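Protein kinase domain-containing protein (Chaetomium thermophilum, PDB 6Z3U) is the kinase subunit of the CAK complex and probably phosphorylates protein serines and threonines with ATP, including those of the RNA polymerase II tail. Local coordinates at residues D220-P223 with N224-L227; D179-M182 with L183-V187; A199-G202 with M203-R206. One frame throughout, in Å; residues are numbered along the deposited sequence.

Interaction 1 of 3, residues D220-P223 with N224-L227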
ATOM      1  N   ASP B 220      10.658 -10.331   0.909  1.00 21.69           N
ATOM      2  CA  ASP B 220      11.610 -10.671   1.959  1.00 21.95           C
ATOM      3  C   ASP B 220      11.156 -11.895   2.744  1.00 28.72           C
ATOM      4  O   ASP B 220      11.233 -11.909   3.978  1.00 33.80           O
ATOM      5  CB  ASP B 220      11.823  -9.499   2.918  1.00 29.11           C
ATOM      6  CG  ASP B 220      13.087  -9.654   3.750  1.00 30.59           C
ATOM      7  OD1 ASP B 220      13.928 -10.510   3.399  1.00 26.10           O
ATOM      8  OD2 ASP B 220      13.239  -8.926   4.755  1.00 30.57           O
ATOM      9  N   ILE B 221      10.690 -12.925   2.048  1.00 26.22           N
ATOM     10  CA  ILE B 221      10.219 -14.133   2.716  1.00 26.38           C
ATOM     11  C   ILE B 221      11.409 -14.984   3.132  1.00 26.92           C
ATOM     12  O   ILE B 221      12.278 -15.314   2.316  1.00 23.99           O
ATOM     13  CB  ILE B 221       9.249 -14.918   1.817  1.00 19.84           C
ATOM     14  CG1 ILE B 221       7.946 -14.129   1.661  1.00 24.95           C
ATOM     15  CG2 ILE B 221       8.999 -16.299   2.389  1.00 26.71           C
ATOM     16  CD1 ILE B 221       6.980 -14.720   0.670  1.00 26.14           C
ATOM     17  N   LYS B 222      11.445 -15.339   4.411  1.00 22.56           N
ATOM     18  CA  LYS B 222      12.473 -16.200   4.971  1.00 20.73           C
ATOM     19  C   LYS B 222      11.952 -16.747   6.291  1.00 31.01           C
ATOM     20  O   LYS B 222      10.954 -16.241   6.826  1.00 36.35           O
ATOM     21  CB  LYS B 222      13.797 -15.442   5.166  1.00 23.49           C
ATOM     22  CG  LYS B 222      13.639 -14.085   5.829  1.00 34.39           C
ATOM     23  CD  LYS B 222      14.990 -13.439   6.100  1.00 32.54           C
ATOM     24  CE  LYS B 222      14.838 -12.024   6.632  1.00 29.03           C
ATOM     25  NZ  LYS B 222      16.153 -11.421   6.984  1.00 37.86           N
ATOM     26  N   PRO B 223      12.590 -17.782   6.842  1.00 29.72           N
ATOM     27  CA  PRO B 223      12.030 -18.412   8.052  1.00 22.17           C
ATOM     28  C   PRO B 223      11.826 -17.456   9.217  1.00 27.94           C
ATOM     29  O   PRO B 223      10.770 -17.494   9.863  1.00 30.11           O
ATOM     30  CB  PRO B 223      13.060 -19.505   8.374  1.00 21.29           C
ATOM     31  CG  PRO B 223      13.697 -19.819   7.066  1.00 20.64           C
ATOM     32  CD  PRO B 223      13.762 -18.516   6.329  1.00 30.29           C
ATOM     33  N   ASN B 224      12.806 -16.602   9.520  1.00 24.53           N
ATOM     34  CA  ASN B 224      12.690 -15.757  10.704  1.00 26.27           C
ATOM     35  C   ASN B 224      11.660 -14.646  10.551  1.00 23.22           C
ATOM     36  O   ASN B 224      11.407 -13.929  11.524  1.00 27.50           O
ATOM     37  CB  ASN B 224      14.049 -15.149  11.060  1.00 32.63           C
ATOM     38  CG  ASN B 224      14.686 -14.432   9.895  1.00 33.22           C
ATOM     39  OD1 ASN B 224      15.203 -15.063   8.973  1.00 43.81           O
ATOM     40  ND2 ASN B 224      14.663 -13.106   9.931  1.00 32.99           N
ATOM     41  N   ASN B 225      11.076 -14.473   9.367  1.00 28.79           N
ATOM     42  CA  ASN B 225       9.955 -13.563   9.174  1.00 26.23           C
ATOM     43  C   ASN B 225       8.615 -14.285   9.204  1.00 22.75           C
ATOM     44  O   ASN B 225       7.595 -13.693   8.835  1.00 23.57           O
ATOM     45  CB  ASN B 225      10.108 -12.805   7.852  1.00 24.54           C
ATOM     46  CG  ASN B 225      11.204 -11.756   7.902  1.00 31.80           C
ATOM     47  OD1 ASN B 225      11.640 -11.339   8.977  1.00 26.97           O
ATOM     48  ND2 ASN B 225      11.653 -11.320   6.730  1.00 36.81           N
ATOM     49  N   LEU B 226       8.598 -15.548   9.623  1.00 25.54           N
ATOM     50  CA  LEU B 226       7.380 -16.346   9.753  1.00 28.26           C
ATOM     51  C   LEU B 226       7.124 -16.575  11.242  1.00 25.05           C
ATOM     52  O   LEU B 226       7.656 -17.507  11.842  1.00 26.13           O
ATOM     53  CB  LEU B 226       7.514 -17.667   8.993  1.00 26.99           C
ATOM     54  CG  LEU B 226       7.637 -17.524   7.475  1.00 27.68           C
ATOM     55  CD1 LEU B 226       8.132 -18.801   6.832  1.00 19.96           C
ATOM     56  CD2 LEU B 226       6.292 -17.132   6.896  1.00 27.53           C
ATOM     57  N   LEU B 227       6.301 -15.710  11.832  1.00 22.85           N
ATOM     58  CA  LEU B 227       5.992 -15.787  13.250  1.00 23.64           C
ATOM     59  C   LEU B 227       4.852 -16.773  13.496  1.00 26.06           C
ATOM     60  O   LEU B 227       4.054 -17.075  12.605  1.00 34.50           O
ATOM     61  CB  LEU B 227       5.627 -14.403  13.777  1.00 26.51           C
ATOM     62  CG  LEU B 227       6.597 -13.292  13.369  1.00 24.42           C
ATOM     63  CD1 LEU B 227       6.265 -12.001  14.088  1.00 34.41           C
ATOM     64  CD2 LEU B 227       8.037 -13.695  13.657  1.00 32.58           C
TER
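Asn224 meets Lys222 side chain to side chain. Its OD1 lies 3.3 Å from Lys222 CD, and its amide nitrogen turns to the end of the same lysine, ND2 standing 3.5 Å from Lys222 CE. Beyond CG the lysine is fully extended, and its NZ continues to a weak hydrogen bond with Thr258.

Asn225 is gripped at both its backbone and its amide. Its main-chain N donates to Lys222 O (3.1 Å), a three-residue step that curls the chain into a short 3-10 turn. With CG beside the backbone N (chi1 -72°), the side chain reaches back along the chain to Asp220, and ND2 donates to Asp220 O at 2.8 Å. That oxygen lies in the amide plane, 3° out of it, and the C=O...donor angle of 166° shows a nearly end-on approach. The shaft of Lys222 crosses the same amide, CE being 3.3 Å from Asn225 ND2. Replacing Asn225 by an alanine would probably leave Asp220 O without its side-chain donor and open a gap beside Lys222 CE, so that this part of the turn could shift more easily.

Leu226 repeats the three-residue step, its N bonded to Pro223 O at 2.9 Å, and its side chain goes on to Leu204 of helix 194-213.

Sequence and geometry agree with the kinase catalytic loop, HRDIKPNN. Asp220, the predicted proton acceptor, has its carboxylate hydrogen-bonded through OD1 to Thr258 and its carbonyl fixed by Asn225, so the asparagine holds the backbone of that residue and is likely to limit its movement.

Interaction 2 of 3, residues D179-M182 with L183-V187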
ATOM      1  N   ASP B 179       9.212 -18.007  15.842  1.00 29.32           N
ATOM      2  CA  ASP B 179       9.158 -18.069  14.389  1.00 25.95           C
ATOM      3  C   ASP B 179       9.630 -19.444  13.933  1.00 27.66           C
ATOM      4  O   ASP B 179       9.983 -20.307  14.742  1.00 28.58           O
ATOM      5  CB  ASP B 179       9.993 -16.945  13.764  1.00 26.35           C
ATOM      6  CG  ASP B 179      11.424 -16.938  14.261  1.00 31.53           C
ATOM      7  OD1 ASP B 179      12.086 -17.998  14.198  1.00 36.63           O
ATOM      8  OD2 ASP B 179      11.890 -15.869  14.710  1.00 31.67           O
ATOM      9  N   LEU B 180       9.636 -19.645  12.614  1.00 30.26           N
ATOM     10  CA  LEU B 180       9.998 -20.936  12.048  1.00 22.03           C
ATOM     11  C   LEU B 180      11.503 -21.150  11.963  1.00 23.80           C
ATOM     12  O   LEU B 180      11.944 -22.300  11.880  1.00 27.63           O
ATOM     13  CB  LEU B 180       9.388 -21.082  10.654  1.00 21.21           C
ATOM     14  CG  LEU B 180       8.589 -22.359  10.402  1.00 20.84           C
ATOM     15  CD1 LEU B 180       7.464 -22.506  11.405  1.00 23.30           C
ATOM     16  CD2 LEU B 180       8.037 -22.355   8.984  1.00 35.53           C
ATOM     17  N   GLU B 181      12.298 -20.078  11.958  1.00 24.93           N
ATOM     18  CA  GLU B 181      13.745 -20.249  11.906  1.00 22.77           C
ATOM     19  C   GLU B 181      14.251 -20.940  13.162  1.00 23.46           C
ATOM     20  O   GLU B 181      15.036 -21.891  13.089  1.00 28.32           O
ATOM     21  CB  GLU B 181      14.434 -18.896  11.735  1.00 25.11           C
ATOM     22  CG  GLU B 181      15.897 -19.012  11.333  1.00 33.71           C
ATOM     23  CD  GLU B 181      16.778 -17.998  12.034  1.00 39.89           C
ATOM     24  OE1 GLU B 181      17.220 -17.031  11.371  1.00 27.89           O
ATOM     25  OE2 GLU B 181      17.013 -18.162  13.250  1.00 44.70           O
ATOM     26  N   MET B 182      13.800 -20.479  14.330  1.00 26.45           N
ATOM     27  CA  MET B 182      14.299 -21.041  15.580  1.00 27.61           C
ATOM     28  C   MET B 182      13.875 -22.494  15.753  1.00 24.82           C
ATOM     29  O   MET B 182      14.606 -23.279  16.366  1.00 27.69           O
ATOM     30  CB  MET B 182      13.826 -20.195  16.762  1.00 36.02           C
ATOM     31  CG  MET B 182      12.318 -20.033  16.867  1.00 31.96           C
ATOM     32  SD  MET B 182      11.819 -18.922  18.206  1.00 45.32           S
ATOM     33  CE  MET B 182      12.847 -17.484  17.894  1.00 27.36           C
ATOM     34  N   LEU B 183      12.711 -22.875  15.228  1.00 24.03           N
ATOM     35  CA  LEU B 183      12.345 -24.286  15.233  1.00 23.73           C
ATOM     36  C   LEU B 183      13.295 -25.087  14.351  1.00 23.16           C
ATOM     37  O   LEU B 183      13.800 -26.141  14.755  1.00 24.61           O
ATOM     38  CB  LEU B 183      10.903 -24.462  14.760  1.00 23.21           C
ATOM     39  CG  LEU B 183       9.787 -23.959  15.675  1.00 23.83           C
ATOM     40  CD1 LEU B 183       8.445 -24.470  15.169  1.00 23.74           C
ATOM     41  CD2 LEU B 183      10.007 -24.381  17.111  1.00 24.84           C
ATOM     42  N   ILE B 184      13.554 -24.591  13.139  1.00 22.52           N
ATOM     43  CA  ILE B 184      14.448 -25.287  12.218  1.00 22.05           C
ATOM     44  C   ILE B 184      15.852 -25.387  12.802  1.00 22.72           C
ATOM     45  O   ILE B 184      16.517 -26.422  12.680  1.00 29.48           O
ATOM     46  CB  ILE B 184      14.452 -24.577  10.850  1.00 21.42           C
ATOM     47  CG1 ILE B 184      13.084 -24.736  10.177  1.00 20.79           C
ATOM     48  CG2 ILE B 184      15.569 -25.126   9.972  1.00 21.16           C
ATOM     49  CD1 ILE B 184      12.872 -23.850   8.969  1.00 20.34           C
ATOM     50  N   ARG B 185      16.330 -24.315  13.439  1.00 25.47           N
ATOM     51  CA  ARG B 185      17.682 -24.335  13.988  1.00 25.81           C
ATOM     52  C   ARG B 185      17.789 -25.249  15.203  1.00 29.23           C
ATOM     53  O   ARG B 185      18.873 -25.774  15.484  1.00 42.73           O
ATOM     54  CB  ARG B 185      18.127 -22.921  14.367  1.00 31.86           C
ATOM     55  CG  ARG B 185      18.389 -21.990  13.191  1.00 37.12           C
ATOM     56  CD  ARG B 185      18.921 -20.643  13.671  1.00 46.23           C
ATOM     57  NE  ARG B 185      20.340 -20.703  14.017  1.00 53.11           N
ATOM     58  CZ  ARG B 185      21.323 -20.161  13.299  1.00 63.83           C
ATOM     59  NH1 ARG B 185      22.579 -20.282  13.710  1.00 82.21           N
ATOM     60  NH2 ARG B 185      21.063 -19.489  12.185  1.00 65.29           N
ATOM     61  N   ASP B 186      16.689 -25.455  15.930  1.00 26.87           N
ATOM     62  CA  ASP B 186      16.709 -26.232  17.173  1.00 32.00           C
ATOM     63  C   ASP B 186      16.709 -27.724  16.836  1.00 31.02           C
ATOM     64  O   ASP B 186      15.739 -28.455  17.048  1.00 36.83           O
ATOM     65  CB  ASP B 186      15.525 -25.854  18.054  1.00 32.43           C
ATOM     66  CG  ASP B 186      15.692 -26.313  19.493  1.00 30.26           C
ATOM     67  OD1 ASP B 186      15.021 -25.735  20.380  1.00 28.13           O
ATOM     68  OD2 ASP B 186      16.526 -27.214  19.741  1.00 29.60           O
ATOM     69  N   VAL B 187      17.847 -28.175  16.303  1.00 33.87           N
ATOM     70  CA  VAL B 187      17.967 -29.562  15.880  1.00 27.07           C
ATOM     71  C   VAL B 187      18.053 -30.509  17.066  1.00 26.11           C
ATOM     72  O   VAL B 187      17.729 -31.694  16.936  1.00 25.25           O
ATOM     73  CB  VAL B 187      19.201 -29.730  14.971  1.00 24.63           C
ATOM     74  CG1 VAL B 187      19.426 -31.194  14.635  1.00 42.29           C
ATOM     75  CG2 VAL B 187      19.040 -28.908  13.705  1.00 23.71           C
TER
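A capping box starts helix 180-185, where turns then join Leu180, Glu181 and Met182 to Ile184, Arg185 and Asp186. Asp179 is the N-cap: its OD1 accepts from Met182 N at 3.0 Å with an N-H...O angle of 167°, met nearly end-on to the C-O bond. The reciprocal arm is a weak bond, Asp179 N to Met182 SD at 3.6 Å. Met182 can give it because CG sits between the backbone N and carbonyl carbon (chi1 57°), folding the chain back over the helix start.

Two regular bonds follow. Ile184 N reaches Leu180 O at 3.1 Å, and Arg185 N reaches Glu181 O at 2.8 Å; Asp186 N to Met182 O is weak. Further along, Glu181 and Arg185 run side by side in the same direction, but the touch is carboxylate on methylene, Glu181 OE2 being 3.2 Å from Arg185 CD. OE2 is 4.3 Å from Arg185 NE, beyond a salt bridge, and the two charged planes are turned 50° apart, so any attraction is probably diffuse. On the inner face Leu180 and Leu183 bring their CD1 methyls to 4.4 Å and both cover Trp200 of helix 194-213.

The far end stops abruptly: Asp186 leaves helical geometry as the centre of an inverse gamma turn, with Val187 N bonded to Arg185 O, and its OD2 accepts from Arg189 N. A short helix with a capped N-terminus, following the hinge and leading into the long helix 194-213, corresponds to helix D of the protein kinase C-lobe.

Interaction 3 of 3, residues A199-G202 with M203-R206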
ATOM      1  N   ALA B 199       1.887 -28.804   6.780  1.00 20.27           N
ATOM      2  CA  ALA B 199       1.006 -27.873   7.475  1.00 21.12           C
ATOM      3  C   ALA B 199       1.564 -26.456   7.440  1.00 24.77           C
ATOM      4  O   ALA B 199       0.827 -25.498   7.183  1.00 31.21           O
ATOM      5  CB  ALA B 199       0.792 -28.329   8.917  1.00 29.12           C
ATOM      6  N   TRP B 200       2.864 -26.305   7.698  1.00 27.49           N
ATOM      7  CA  TRP B 200       3.484 -24.984   7.647  1.00 21.06           C
ATOM      8  C   TRP B 200       3.439 -24.415   6.236  1.00 19.52           C
ATOM      9  O   TRP B 200       3.022 -23.270   6.025  1.00 20.87           O
ATOM     10  CB  TRP B 200       4.926 -25.067   8.147  1.00 21.14           C
ATOM     11  CG  TRP B 200       5.051 -25.251   9.629  1.00 22.43           C
ATOM     12  CD1 TRP B 200       4.219 -24.753  10.591  1.00 22.67           C
ATOM     13  CD2 TRP B 200       6.061 -25.995  10.320  1.00 23.06           C
ATOM     14  NE1 TRP B 200       4.655 -25.133  11.837  1.00 30.50           N
ATOM     15  CE2 TRP B 200       5.784 -25.898  11.697  1.00 25.17           C
ATOM     16  CE3 TRP B 200       7.175 -26.732   9.905  1.00 22.17           C
ATOM     17  CZ2 TRP B 200       6.581 -26.507  12.664  1.00 24.63           C
ATOM     18  CZ3 TRP B 200       7.963 -27.338  10.868  1.00 26.17           C
ATOM     19  CH2 TRP B 200       7.663 -27.221  12.230  1.00 23.47           C
ATOM     20  N   MET B 201       3.862 -25.208   5.250  1.00 19.11           N
ATOM     21  CA  MET B 201       3.875 -24.731   3.872  1.00 18.76           C
ATOM     22  C   MET B 201       2.483 -24.316   3.416  1.00 19.02           C
ATOM     23  O   MET B 201       2.336 -23.362   2.643  1.00 18.94           O
ATOM     24  CB  MET B 201       4.439 -25.818   2.959  1.00 28.81           C
ATOM     25  CG  MET B 201       5.939 -26.019   3.085  1.00 23.09           C
ATOM     26  SD  MET B 201       6.880 -24.563   2.601  1.00 18.16           S
ATOM     27  CE  MET B 201       6.370 -24.387   0.896  1.00 18.07           C
ATOM     28  N   GLY B 202       1.446 -25.021   3.875  1.00 22.87           N
ATOM     29  CA  GLY B 202       0.088 -24.608   3.559  1.00 19.83           C
ATOM     30  C   GLY B 202      -0.225 -23.215   4.069  1.00 21.57           C
ATOM     31  O   GLY B 202      -0.880 -22.423   3.389  1.00 25.14           O
ATOM     32  N   MET B 203       0.232 -22.902   5.283  1.00 26.86           N
ATOM     33  CA  MET B 203       0.036 -21.566   5.833  1.00 25.60           C
ATOM     34  C   MET B 203       0.804 -20.525   5.028  1.00 23.05           C
ATOM     35  O   MET B 203       0.240 -19.505   4.615  1.00 24.17           O
ATOM     36  CB  MET B 203       0.474 -21.554   7.297  1.00 24.57           C
ATOM     37  CG  MET B 203      -0.393 -22.427   8.183  1.00 21.48           C
ATOM     38  SD  MET B 203       0.343 -22.740   9.792  1.00 29.47           S
ATOM     39  CE  MET B 203      -0.931 -23.735  10.561  1.00 27.86           C
ATOM     40  N   LEU B 204       2.095 -20.767   4.799  1.00 24.94           N
ATOM     41  CA  LEU B 204       2.908 -19.830   4.027  1.00 19.37           C
ATOM     42  C   LEU B 204       2.322 -19.606   2.638  1.00 19.23           C
ATOM     43  O   LEU B 204       2.221 -18.465   2.173  1.00 19.32           O
ATOM     44  CB  LEU B 204       4.344 -20.346   3.931  1.00 19.04           C
ATOM     45  CG  LEU B 204       5.276 -19.604   2.973  1.00 18.84           C
ATOM     46  CD1 LEU B 204       5.295 -18.126   3.292  1.00 30.97           C
ATOM     47  CD2 LEU B 204       6.682 -20.181   3.034  1.00 18.67           C
ATOM     48  N   THR B 205       1.928 -20.684   1.958  1.00 19.10           N
ATOM     49  CA  THR B 205       1.409 -20.541   0.603  1.00 19.09           C
ATOM     50  C   THR B 205       0.130 -19.711   0.590  1.00 27.86           C
ATOM     51  O   THR B 205      -0.070 -18.882  -0.306  1.00 28.72           O
ATOM     52  CB  THR B 205       1.164 -21.919  -0.015  1.00 25.00           C
ATOM     53  OG1 THR B 205       2.376 -22.682   0.021  1.00 27.65           O
ATOM     54  CG2 THR B 205       0.705 -21.794  -1.459  1.00 32.14           C
ATOM     55  N   ARG B 206      -0.737 -19.899   1.587  1.00 27.95           N
ATOM     56  CA  ARG B 206      -1.937 -19.073   1.661  1.00 30.42           C
ATOM     57  C   ARG B 206      -1.581 -17.612   1.909  1.00 30.67           C
ATOM     58  O   ARG B 206      -2.209 -16.709   1.344  1.00 32.40           O
ATOM     59  CB  ARG B 206      -2.873 -19.584   2.757  1.00 30.24           C
ATOM     60  CG  ARG B 206      -3.564 -20.900   2.438  1.00 36.23           C
ATOM     61  CD  ARG B 206      -4.646 -21.206   3.468  1.00 47.79           C
ATOM     62  NE  ARG B 206      -5.359 -22.448   3.180  1.00 48.47           N
ATOM     63  CZ  ARG B 206      -5.053 -23.636   3.696  1.00 61.95           C
ATOM     64  NH1 ARG B 206      -4.038 -23.765   4.545  1.00 55.23           N
ATOM     65  NH2 ARG B 206      -5.769 -24.701   3.359  1.00 64.78           N
TER
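Gly202 O receives Arg206 N at 3.1 Å, and the arginine side chain stays close to the same carbonyl: Arg206 CG passes 3.2 Å from Gly202 O. With CG beside its own backbone N (chi1 -71°) and the chain extended from there to NE, Arg206 runs back beside the glycine, and NH1 comes obliquely to Gly202 O. Arg206 NE makes a weak hydrogen bond to Pro5 O of the RING-type domain-containing protein, a separate chain of the assembly.

Met203 lies over the preceding carbonyls. Its N donates to Ala199 O (3.3 Å), its CB is 3.3 Å from Trp200 O, and its CG follows close to Ala199 O. The extended chain then carries the sulfur past the indole of Trp200: SD sits 4.4 Å from Trp200 CD1, near the ring plane and at its edge. Tyr192 meets Trp200 edge-to-face.

These turns belong to helix 194-213, helix E of the kinase C-lobe, which packs against helix 276-291, the central helix F.

Met201 takes part in that packing through its side chain, while its carbonyl is used inside its own helix. The side chain enters among Val282, Phe286 and Leu289 of helix 276-291, with Trp382 and Trp383 also touching it; the carbonyl serves two donors from one residue. Thr205 N and Thr205 OG1 reach Met201 O at 2.8 and 2.7 Å from opposite faces of the carbonyl plane; the hydroxyl is thereby satisfied inside the helix, although its bond lies 37° out of that plane.

Overall arrangement
The three contacts form a triangle of mutually touching contacts in the kinase C-lobe, with centres 11 to 16 Å apart. Interaction 1 holds the predicted proton acceptor, Asp220, and the other two meet its flanks. From interaction 2, Leu180 N probably hydrogen-bonds Leu226 O (3.0 Å), and Glu181 CA packs 3.7 Å from Pro223 CB. From interaction 3, Leu204 CD1 lies 3.9 Å from Leu226 CD2, so Leu226 touches both helices. Helices 180-185 and 194-213 meet where Leu183 CD1 lies 3.7 Å from Trp200 CZ2. The side chains of Glu181 and Leu204 remain about 11 Å from that of Asp220, so interactions 2 and 3 touch the loop of interaction 1 but not the Asp220 side chain itself.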